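Local coordinates for Serine/threonine-protein acetyltransferase HopZ1a (Pseudomonas syringae pv. syringae, PDB 5KLP) that transfers acetyl groups from acetyl-CoA to serine, threonine and lysine residues of proteins, with inositol hexakisphosphate as cofactor, impairing host microtubules and immunity, at residues 196-207 with 254-262; 155-163 with 241-249. The protein carries 10 engineered substitutions. All coordinates share one frame; numbering follows the deposited sequence.

Contact 1 of 2, residues 196-207 with 254-262. With IHP (inositol hexakisphosphate), chain D.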
loop_
_atom_site.group_PDB
_atom_site.type_symbol
_atom_site.label_atom_id
_atom_site.label_comp_id
_atom_site.label_asym_id
_atom_site.label_seq_id
_atom_site.Cartn_x
_atom_site.Cartn_y
_atom_site.Cartn_z
ATOM N N TYR A 196 1.624 2.530 2.738
ATOM C CA TYR A 196 1.914 1.193 3.228
ATOM C C TYR A 196 3.402 0.980 3.488
ATOM O O TYR A 196 3.785 0.297 4.449
ATOM C CB TYR A 196 1.391 0.154 2.235
ATOM C CG TYR A 196 -0.084 -0.172 2.424
ATOM C CD1 TYR A 196 -0.907 0.624 3.234
ATOM C CD2 TYR A 196 -0.644 -1.299 1.825
ATOM C CE1 TYR A 196 -2.245 0.319 3.421
ATOM C CE2 TYR A 196 -1.986 -1.623 2.010
ATOM C CZ TYR A 196 -2.779 -0.815 2.811
ATOM O OH TYR A 196 -4.103 -1.155 2.990
ATOM N N ALA A 197 4.243 1.559 2.637
ATOM C CA ALA A 197 5.694 1.477 2.827
ATOM C C ALA A 197 6.079 2.125 4.146
ATOM O O ALA A 197 6.840 1.557 4.931
ATOM C CB ALA A 197 6.442 2.153 1.663
ATOM N N ILE A 198 5.553 3.322 4.386
ATOM C CA ILE A 198 5.810 4.026 5.649
ATOM C C ILE A 198 5.310 3.203 6.846
ATOM O O ILE A 198 5.995 3.112 7.875
ATOM C CB ILE A 198 5.142 5.417 5.676
ATOM C CG1 ILE A 198 5.670 6.280 4.525
ATOM C CG2 ILE A 198 5.401 6.104 7.032
ATOM C CD1 ILE A 198 4.937 7.599 4.349
ATOM N N LYS A 199 4.112 2.622 6.726
ATOM C CA LYS A 199 3.566 1.825 7.838
ATOM C C LYS A 199 4.377 0.555 8.071
ATOM O O LYS A 199 4.529 0.104 9.206
ATOM C CB LYS A 199 2.096 1.460 7.588
ATOM C CG LYS A 199 1.152 2.661 7.503
ATOM C CD LYS A 199 1.352 3.611 8.688
ATOM C CE LYS A 199 0.317 4.717 8.694
ATOM N NZ LYS A 199 0.582 5.687 9.786
ATOM N N ALA A 200 4.902 -0.016 6.995
ATOM C CA ALA A 200 5.715 -1.225 7.092
ATOM C C ALA A 200 6.997 -0.923 7.849
ATOM O O ALA A 200 7.490 -1.739 8.611
ATOM C CB ALA A 200 6.036 -1.755 5.724
ATOM N N HIS A 201 7.533 0.269 7.606
ATOM C CA HIS A 201 8.705 0.745 8.319
ATOM C C HIS A 201 8.371 0.984 9.781
ATOM O O HIS A 201 9.097 0.540 10.661
ATOM C CB HIS A 201 9.239 2.037 7.680
ATOM C CG HIS A 201 10.478 2.565 8.339
ATOM N ND1 HIS A 201 11.398 1.746 8.960
ATOM C CD2 HIS A 201 10.944 3.828 8.485
ATOM C CE1 HIS A 201 12.382 2.480 9.449
ATOM N NE2 HIS A 201 12.130 3.747 9.177
ATOM N N LYS A 202 7.266 1.681 10.041
ATOM C CA LYS A 202 6.887 1.963 11.422
ATOM C C LYS A 202 6.619 0.683 12.210
ATOM O O LYS A 202 6.852 0.628 13.413
ATOM C CB LYS A 202 5.650 2.859 11.503
ATOM C CG LYS A 202 5.876 4.313 11.161
ATOM C CD LYS A 202 4.623 5.131 11.474
ATOM C CE LYS A 202 4.911 6.637 11.465
ATOM N NZ LYS A 202 4.470 7.353 10.260
ATOM N N ASN A 203 6.167 -0.352 11.515
ATOM C CA ASN A 203 5.877 -1.628 12.159
ATOM C C ASN A 203 6.897 -2.686 11.751
ATOM O O ASN A 203 6.557 -3.849 11.567
ATOM C CB ASN A 203 4.457 -2.074 11.804
ATOM C CG ASN A 203 3.397 -1.100 12.319
ATOM O OD1 ASN A 203 2.979 -1.180 13.471
ATOM N ND2 ASN A 203 2.977 -0.168 11.471
ATOM N N ALA A 204 8.152 -2.271 11.628
ATOM C CA ALA A 204 9.200 -3.143 11.104
ATOM C C ALA A 204 9.358 -4.425 11.936
ATOM O O ALA A 204 9.695 -5.481 11.398
ATOM C CB ALA A 204 10.522 -2.390 11.018
ATOM N N ALA A 205 9.107 -4.333 13.240
ATOM C CA ALA A 205 9.278 -5.489 14.123
ATOM C C ALA A 205 8.258 -6.566 13.758
ATOM O O ALA A 205 8.591 -7.753 13.674
ATOM C CB ALA A 205 9.148 -5.084 15.608
ATOM N N GLN A 206 7.021 -6.152 13.514
ATOM C CA GLN A 206 5.987 -7.108 13.153
ATOM C C GLN A 206 6.258 -7.674 11.764
ATOM O O GLN A 206 6.005 -8.855 11.510
ATOM C CB GLN A 206 4.607 -6.460 13.212
ATOM C CG GLN A 206 4.457 -5.530 14.401
ATOM C CD GLN A 206 3.066 -4.954 14.520
ATOM O OE1 GLN A 206 2.078 -5.615 14.192
ATOM N NE2 GLN A 206 2.980 -3.712 14.986
ATOM N N PHE A 207 6.785 -6.847 10.866
ATOM C CA PHE A 207 7.130 -7.352 9.545
ATOM C C PHE A 207 8.313 -8.316 9.647
ATOM O O PHE A 207 8.330 -9.345 8.966
ATOM C CB PHE A 207 7.429 -6.202 8.571
ATOM C CG PHE A 207 6.214 -5.717 7.812
ATOM C CD1 PHE A 207 5.212 -5.012 8.451
ATOM C CD2 PHE A 207 6.080 -5.969 6.453
ATOM C CE1 PHE A 207 4.083 -4.582 7.749
ATOM C CE2 PHE A 207 4.964 -5.525 5.744
ATOM C CZ PHE A 207 3.967 -4.838 6.396
ATOM N N ASP A 254 -5.962 -9.929 9.145
ATOM C CA ASP A 254 -5.522 -11.104 9.896
ATOM C C ASP A 254 -4.054 -11.055 10.299
ATOM O O ASP A 254 -3.685 -11.632 11.314
ATOM C CB ASP A 254 -5.785 -12.385 9.096
ATOM C CG ASP A 254 -7.258 -12.744 9.048
ATOM O OD1 ASP A 254 -7.973 -12.437 10.025
ATOM O OD2 ASP A 254 -7.711 -13.317 8.039
ATOM N N VAL A 255 -3.224 -10.365 9.518
ATOM C CA VAL A 255 -1.779 -10.428 9.731
ATOM C C VAL A 255 -1.065 -9.074 9.836
ATOM O O VAL A 255 0.116 -9.029 10.162
ATOM C CB VAL A 255 -1.092 -11.234 8.606
ATOM C CG1 VAL A 255 -1.587 -12.673 8.601
ATOM C CG2 VAL A 255 -1.334 -10.586 7.258
ATOM N N LEU A 256 -1.770 -7.987 9.542
ATOM C CA LEU A 256 -1.184 -6.646 9.578
ATOM C C LEU A 256 -1.855 -5.813 10.668
ATOM O O LEU A 256 -2.991 -6.087 11.034
ATOM C CB LEU A 256 -1.339 -5.957 8.222
ATOM C CG LEU A 256 -0.684 -6.622 7.012
ATOM C CD1 LEU A 256 -0.994 -5.823 5.738
ATOM C CD2 LEU A 256 0.816 -6.746 7.223
ATOM N N PRO A 257 -1.154 -4.787 11.180
ATOM C CA PRO A 257 -1.735 -3.888 12.183
ATOM C C PRO A 257 -2.817 -2.980 11.606
ATOM O O PRO A 257 -2.898 -2.808 10.389
ATOM C CB PRO A 257 -0.542 -3.042 12.639
ATOM C CG PRO A 257 0.663 -3.661 12.048
ATOM C CD PRO A 257 0.242 -4.445 10.869
ATOM N N VAL A 258 -3.621 -2.388 12.482
ATOM C CA VAL A 258 -4.749 -1.548 12.074
ATOM C C VAL A 258 -4.294 -0.353 11.219
ATOM O O VAL A 258 -5.071 0.195 10.433
ATOM C CB VAL A 258 -5.538 -1.053 13.313
ATOM C CG1 VAL A 258 -4.681 -0.116 14.173
ATOM C CG2 VAL A 258 -6.856 -0.398 12.896
ATOM N N ASP A 259 -3.019 0.011 11.352
ATOM C CA ASP A 259 -2.387 1.057 10.534
ATOM C C ASP A 259 -2.793 0.957 9.078
ATOM O O ASP A 259 -3.013 1.966 8.407
ATOM C CB ASP A 259 -0.861 0.923 10.596
ATOM C CG ASP A 259 -0.314 1.072 11.998
ATOM O OD1 ASP A 259 -0.792 0.346 12.912
ATOM O OD2 ASP A 259 0.639 1.857 12.163
ATOM N N PHE A 260 -2.889 -0.277 8.590
ATOM C CA PHE A 260 -3.087 -0.507 7.158
ATOM C C PHE A 260 -4.531 -0.298 6.722
ATOM O O PHE A 260 -4.851 -0.419 5.541
ATOM C CB PHE A 260 -2.576 -1.915 6.798
ATOM C CG PHE A 260 -1.074 -2.008 6.829
ATOM C CD1 PHE A 260 -0.402 -2.176 8.036
ATOM C CD2 PHE A 260 -0.325 -1.836 5.652
ATOM C CE1 PHE A 260 0.991 -2.220 8.071
ATOM C CE2 PHE A 260 1.059 -1.882 5.676
ATOM C CZ PHE A 260 1.724 -2.074 6.892
ATOM N N TYR A 261 -5.401 0.064 7.663
ATOM C CA TYR A 261 -6.801 0.284 7.322
ATOM C C TYR A 261 -7.264 1.709 7.582
ATOM O O TYR A 261 -8.420 2.040 7.337
ATOM C CB TYR A 261 -7.695 -0.733 8.066
ATOM C CG TYR A 261 -7.615 -2.086 7.399
ATOM C CD1 TYR A 261 -8.393 -2.369 6.282
ATOM C CD2 TYR A 261 -6.690 -3.043 7.818
ATOM C CE1 TYR A 261 -8.294 -3.581 5.626
ATOM C CE2 TYR A 261 -6.585 -4.267 7.172
ATOM C CZ TYR A 261 -7.395 -4.531 6.082
ATOM O OH TYR A 261 -7.295 -5.726 5.416
ATOM N N LYS A 262 -6.356 2.559 8.048
ATOM C CA LYS A 262 -6.694 3.943 8.355
ATOM C C LYS A 262 -7.235 4.747 7.156
ATOM O O LYS A 262 -8.031 5.674 7.333
ATOM C CB LYS A 262 -5.461 4.663 8.929
ATOM C CG LYS A 262 -5.089 4.256 10.332
ATOM C CD LYS A 262 -3.954 5.103 10.880
ATOM C CE LYS A 262 -4.428 6.522 11.238
ATOM N NZ LYS A 262 -3.354 7.319 11.919
HETATM C C1 IHP D . 1.935 11.782 10.525
HETATM C C2 IHP D . 1.110 10.788 9.588
HETATM C C3 IHP D . -0.461 10.838 9.464
HETATM C C4 IHP D . -1.155 11.896 10.443
HETATM C C5 IHP D . -0.377 12.366 11.659
HETATM C C6 IHP D . 0.950 12.871 11.109
HETATM O O11 IHP D . 2.642 11.156 11.430
HETATM P P1 IHP D . 4.307 11.159 11.736
HETATM O O21 IHP D . 4.767 9.754 12.118
HETATM O O31 IHP D . 4.617 12.101 12.904
HETATM O O41 IHP D . 5.167 11.609 10.567
HETATM O O12 IHP D . 1.541 9.484 9.675
HETATM P P2 IHP D . 2.215 8.805 8.290
HETATM O O22 IHP D . 3.453 9.621 7.861
HETATM O O32 IHP D . 2.626 7.335 8.438
HETATM O O42 IHP D . 1.203 8.952 7.128
HETATM O O13 IHP D . -0.867 9.655 9.701
HETATM P P3 IHP D . -1.705 8.466 8.849
HETATM O O23 IHP D . -1.102 7.940 7.546
HETATM O O33 IHP D . -1.522 7.418 9.945
HETATM O O43 IHP D . -3.181 8.782 8.624
HETATM O O14 IHP D . -2.378 11.498 10.819
HETATM P P4 IHP D . -3.737 12.022 10.106
HETATM O O24 IHP D . -3.992 11.300 8.781
HETATM O O34 IHP D . -4.968 11.865 11.023
HETATM O O44 IHP D . -3.633 13.524 9.782
HETATM O O15 IHP D . -0.319 11.518 12.698
HETATM P P5 IHP D . -1.083 11.811 14.195
HETATM O O25 IHP D . -2.077 12.972 14.078
HETATM O O35 IHP D . -1.879 10.561 14.662
HETATM O O45 IHP D . -0.085 12.171 15.300
HETATM O O16 IHP D . 1.571 13.629 12.010
HETATM P P6 IHP D . 2.478 14.944 11.661
HETATM O O26 IHP D . 1.870 15.712 10.488
HETATM O O36 IHP D . 2.582 15.891 12.871
HETATM O O46 IHP D . 3.907 14.535 11.288
HETATM O O HOH W 1 0.895 4.398 12.266
HETATM O O HOH W 2 0.637 -0.400 14.911
#

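Contact 2 of 2, residues 155-163 with 241-249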
loop_
_atom_site.group_PDB
_atom_site.type_symbol
_atom_site.label_atom_id
_atom_site.label_comp_id
_atom_site.label_asym_id
_atom_site.label_seq_id
_atom_site.Cartn_x
_atom_site.Cartn_y
_atom_site.Cartn_z
ATOM N N LEU A 155 -4.770 -10.809 -11.033
ATOM C CA LEU A 155 -4.235 -12.138 -10.767
ATOM C C LEU A 155 -3.152 -12.505 -11.773
ATOM O O LEU A 155 -2.107 -13.014 -11.396
ATOM C CB LEU A 155 -5.342 -13.190 -10.797
ATOM C CG LEU A 155 -4.860 -14.641 -10.685
ATOM C CD1 LEU A 155 -4.149 -14.861 -9.360
ATOM C CD2 LEU A 155 -6.028 -15.596 -10.828
ATOM N N GLN A 156 -3.415 -12.244 -13.056
ATOM C CA GLN A 156 -2.442 -12.533 -14.110
ATOM C C GLN A 156 -1.155 -11.706 -13.921
ATOM O O GLN A 156 -0.039 -12.197 -14.136
ATOM C CB GLN A 156 -3.078 -12.252 -15.487
ATOM C CG GLN A 156 -2.126 -12.287 -16.672
ATOM C CD GLN A 156 -2.626 -11.454 -17.864
ATOM O OE1 GLN A 156 -3.181 -10.361 -17.693
ATOM N NE2 GLN A 156 -2.430 -11.974 -19.072
ATOM N N ARG A 157 -1.318 -10.462 -13.480
ATOM C CA ARG A 157 -0.186 -9.567 -13.246
ATOM C C ARG A 157 0.647 -10.022 -12.035
ATOM O O ARG A 157 1.884 -9.981 -12.070
ATOM C CB ARG A 157 -0.679 -8.127 -13.051
ATOM C CG ARG A 157 -1.369 -7.523 -14.284
ATOM C CD ARG A 157 -2.224 -6.320 -13.880
ATOM N NE ARG A 157 -3.159 -5.934 -14.928
ATOM C CZ ARG A 157 -4.242 -5.192 -14.727
ATOM N NH1 ARG A 157 -4.544 -4.750 -13.502
ATOM N NH2 ARG A 157 -5.022 -4.895 -15.754
ATOM N N HIS A 158 -0.025 -10.435 -10.959
ATOM C CA HIS A 158 0.675 -10.987 -9.784
ATOM C C HIS A 158 1.417 -12.285 -10.134
ATOM O O HIS A 158 2.546 -12.505 -9.697
ATOM C CB HIS A 158 -0.299 -11.240 -8.627
ATOM C CG HIS A 158 -0.661 -10.002 -7.862
ATOM N ND1 HIS A 158 0.284 -9.168 -7.308
ATOM C CD2 HIS A 158 -1.865 -9.464 -7.550
ATOM C CE1 HIS A 158 -0.320 -8.170 -6.688
ATOM N NE2 HIS A 158 -1.623 -8.330 -6.816
ATOM N N ASN A 159 0.783 -13.141 -10.928
ATOM C CA ASN A 159 1.434 -14.370 -11.384
ATOM C C ASN A 159 2.689 -14.089 -12.207
ATOM O O ASN A 159 3.672 -14.834 -12.125
ATOM C CB ASN A 159 0.451 -15.240 -12.182
ATOM C CG ASN A 159 -0.386 -16.137 -11.270
ATOM O OD1 ASN A 159 0.095 -16.585 -10.229
ATOM N ND2 ASN A 159 -1.637 -16.387 -11.650
ATOM N N LEU A 160 2.659 -13.027 -13.011
ATOM C CA LEU A 160 3.852 -12.649 -13.763
ATOM C C LEU A 160 5.004 -12.323 -12.798
ATOM O O LEU A 160 6.121 -12.796 -12.972
ATOM C CB LEU A 160 3.560 -11.464 -14.699
ATOM C CG LEU A 160 4.722 -10.964 -15.565
ATOM C CD1 LEU A 160 5.225 -12.083 -16.505
ATOM C CD2 LEU A 160 4.320 -9.734 -16.378
ATOM N N THR A 161 4.722 -11.521 -11.778
ATOM C CA THR A 161 5.719 -11.188 -10.764
ATOM C C THR A 161 6.269 -12.446 -10.088
ATOM O O THR A 161 7.485 -12.625 -9.968
ATOM C CB THR A 161 5.120 -10.243 -9.703
ATOM O OG1 THR A 161 4.622 -9.079 -10.356
ATOM C CG2 THR A 161 6.172 -9.823 -8.658
ATOM N N LEU A 162 5.371 -13.331 -9.671
ATOM C CA LEU A 162 5.781 -14.574 -9.024
ATOM C C LEU A 162 6.630 -15.425 -9.965
ATOM O O LEU A 162 7.642 -16.020 -9.564
ATOM C CB LEU A 162 4.555 -15.365 -8.552
ATOM C CG LEU A 162 3.698 -14.707 -7.468
ATOM C CD1 LEU A 162 2.449 -15.537 -7.180
ATOM C CD2 LEU A 162 4.508 -14.533 -6.186
ATOM N N GLU A 163 6.206 -15.494 -11.216
ATOM C CA GLU A 163 6.928 -16.298 -12.195
ATOM C C GLU A 163 8.355 -15.786 -12.366
ATOM O O GLU A 163 9.324 -16.559 -12.383
ATOM C CB GLU A 163 6.190 -16.287 -13.528
ATOM C CG GLU A 163 6.844 -17.108 -14.608
ATOM C CD GLU A 163 6.208 -16.859 -15.963
ATOM O OE1 GLU A 163 6.120 -15.680 -16.365
ATOM O OE2 GLU A 163 5.798 -17.839 -16.623
ATOM N N SER A 241 -5.433 -24.759 -9.060
ATOM C CA SER A 241 -4.348 -23.875 -8.666
ATOM C C SER A 241 -4.342 -22.671 -9.621
ATOM O O SER A 241 -4.123 -22.823 -10.822
ATOM C CB SER A 241 -3.011 -24.618 -8.678
ATOM O OG SER A 241 -1.995 -23.847 -8.061
ATOM N N VAL A 242 -4.617 -21.477 -9.109
ATOM C CA VAL A 242 -4.719 -20.314 -9.995
ATOM C C VAL A 242 -3.597 -19.307 -9.752
ATOM O O VAL A 242 -3.411 -18.376 -10.534
ATOM C CB VAL A 242 -6.085 -19.608 -9.846
ATOM C CG1 VAL A 242 -7.218 -20.545 -10.231
ATOM C CG2 VAL A 242 -6.267 -19.109 -8.435
HETATM N N MSE A 243 -2.866 -19.497 -8.659
HETATM C CA MSE A 243 -1.661 -18.722 -8.384
HETATM C C MSE A 243 -0.473 -19.679 -8.295
HETATM O O MSE A 243 -0.623 -20.789 -7.799
HETATM C CB MSE A 243 -1.805 -17.921 -7.090
HETATM C CG MSE A 243 -0.540 -17.192 -6.695
HETATM SE SE MSE A 243 -0.760 -15.967 -5.173
HETATM C CE MSE A 243 -0.522 -17.211 -3.703
ATOM N N HIS A 244 0.693 -19.256 -8.773
ATOM C CA HIS A 244 1.839 -20.158 -8.859
ATOM C C HIS A 244 2.099 -20.807 -7.518
ATOM O O HIS A 244 1.984 -20.166 -6.470
ATOM C CB HIS A 244 3.078 -19.429 -9.371
ATOM C CG HIS A 244 3.001 -19.104 -10.828
ATOM N ND1 HIS A 244 2.880 -20.077 -11.798
ATOM C CD2 HIS A 244 2.978 -17.918 -11.481
ATOM C CE1 HIS A 244 2.807 -19.505 -12.987
ATOM N NE2 HIS A 244 2.866 -18.195 -12.823
ATOM N N GLU A 245 2.410 -22.094 -7.557
ATOM C CA GLU A 245 2.462 -22.892 -6.337
ATOM C C GLU A 245 3.561 -22.405 -5.408
ATOM O O GLU A 245 4.614 -21.957 -5.864
ATOM C CB GLU A 245 2.687 -24.361 -6.687
ATOM N N GLY A 246 3.300 -22.472 -4.106
ATOM C CA GLY A 246 4.272 -22.044 -3.114
ATOM C C GLY A 246 4.038 -20.678 -2.492
ATOM O O GLY A 246 4.291 -20.491 -1.301
ATOM N N ALA A 247 3.584 -19.711 -3.292
ATOM C CA ALA A 247 3.367 -18.360 -2.791
ATOM C C ALA A 247 2.246 -18.339 -1.761
ATOM O O ALA A 247 1.264 -19.059 -1.888
ATOM C CB ALA A 247 3.061 -17.394 -3.939
ATOM N N HIS A 248 2.421 -17.534 -0.720
ATOM C CA HIS A 248 1.412 -17.415 0.318
ATOM C C HIS A 248 0.499 -16.221 0.084
ATOM O O HIS A 248 0.850 -15.260 -0.619
ATOM C CB HIS A 248 2.064 -17.297 1.699
ATOM C CG HIS A 248 3.089 -18.348 1.967
ATOM N ND1 HIS A 248 2.766 -19.596 2.448
ATOM C CD2 HIS A 248 4.434 -18.341 1.807
ATOM C CE1 HIS A 248 3.868 -20.312 2.584
ATOM N NE2 HIS A 248 4.894 -19.571 2.204
ATOM N N ALA A 249 -0.668 -16.278 0.706
ATOM C CA ALA A 249 -1.592 -15.165 0.667
ATOM C C ALA A 249 -2.449 -15.131 1.926
ATOM O O ALA A 249 -2.788 -16.170 2.495
ATOM C CB ALA A 249 -2.467 -15.255 -0.584
HETATM O O HOH W 3 2.955 -16.319 -14.926
#

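Contact 1 of 2, residues 196-207 with 254-262
With CG of F260 anti to its carbonyl carbon (chi1 -72°), the ring swings in against Y196, whose ring turns a face to the edge of F260. The two meet edge-to-face, planes 65° apart, with F260 CD2 over the centre of the Y196 ring. The same tyrosine also grips the backbone, its OH donating to F260 O (2.8 Å) in the carbonyl plane. K199 CB lies over one face of the phenylalanine, a CH-pi contact 4.0 Å from the ring centroid, while L256 CD1 sits over the opposite face. F207 completes the aromatic cluster, presenting CE1 to F260 CZ at 3.5 Å. Polar links run beside this core. N203 ND2 spends its hydrogens on K199 O and, nearly straight (172°), on D259 OD2 3.2 Å away, which it meets from above the carboxylate plane. Waters join D259 OD2 to K199 NZ and D259 OD1 to N203 OD1. The K199 chain bends at chi2, and its NZ bonds inositol hexakisphosphate O33 (2.7 Å) and O32; K262 NZ takes O33 and K202 NZ takes O32, so lysines from both segments share the anion. The contact thus joins helices 189-202 and 204-215 to the short 3-10 turn 258-261, while A197 and A200 also pack against strand 125-130, and F207 against that strand and strand 138-143.

Contact 2 of 2, residues 155-163 with 241-249
The side-chain amide of N159 makes two hydrogen bonds that tie helix 153-167 to the backbone of the loop 241-247. Its ND2 donates to V242 O at 2.9 Å, in the carbonyl plane, and its OD1 accepts from H244 N at 3.1 Å, the donor tilted 32° from the carbonyl plane. One amide thereby spans M243, whose CA lies 3.3 Å from N159 OD1. The imidazole of H244 turns its edge to the helix, CD2 lying 3.2 Å from N159 O, and the ring plane stands 67° from the N159 amide. A water bonded to H244 NE2 also reaches N159 O, though weakly. Apolar contacts flank the amide. One turn before it, L155 sets its methyls against V242, the two side chains crossing at about a right angle; toward the other end L162 CD1 presses on M243 CG, a tight 3.5 Å, and on A247 CB at 3.8 Å. M243, a selenomethionine, has chi1 at 175°, which sets CG against L162. A type II turn, H244 to A247, leads into strand 248-251, beside strand 175-179 at the sheet edge. Both L162 and M243 also touch strand 175-179, and helix 230-238 packs against L155, V242 and M243.

Contacts 1 and 2 follow one another along the chain on one side: strand 248-251, entered from 241-249, runs straight into helix 252-255 and then to the loop and turn of 254-262. Their centres nevertheless lie 23 Å apart, and their nearest atoms, about 7 Å apart, do not touch. Both approach the active-site residue E143: measured from side chain to side chain, Y196 of contact 1 lies about 7 Å from it and L155 of contact 2 about 9 Å, while H158, on the helix of contact 2, hydrogen-bonds its carboxylate. Contact 1 alone meets inositol hexakisphosphate, whose site is completed by residues such as R79, H290 and R335.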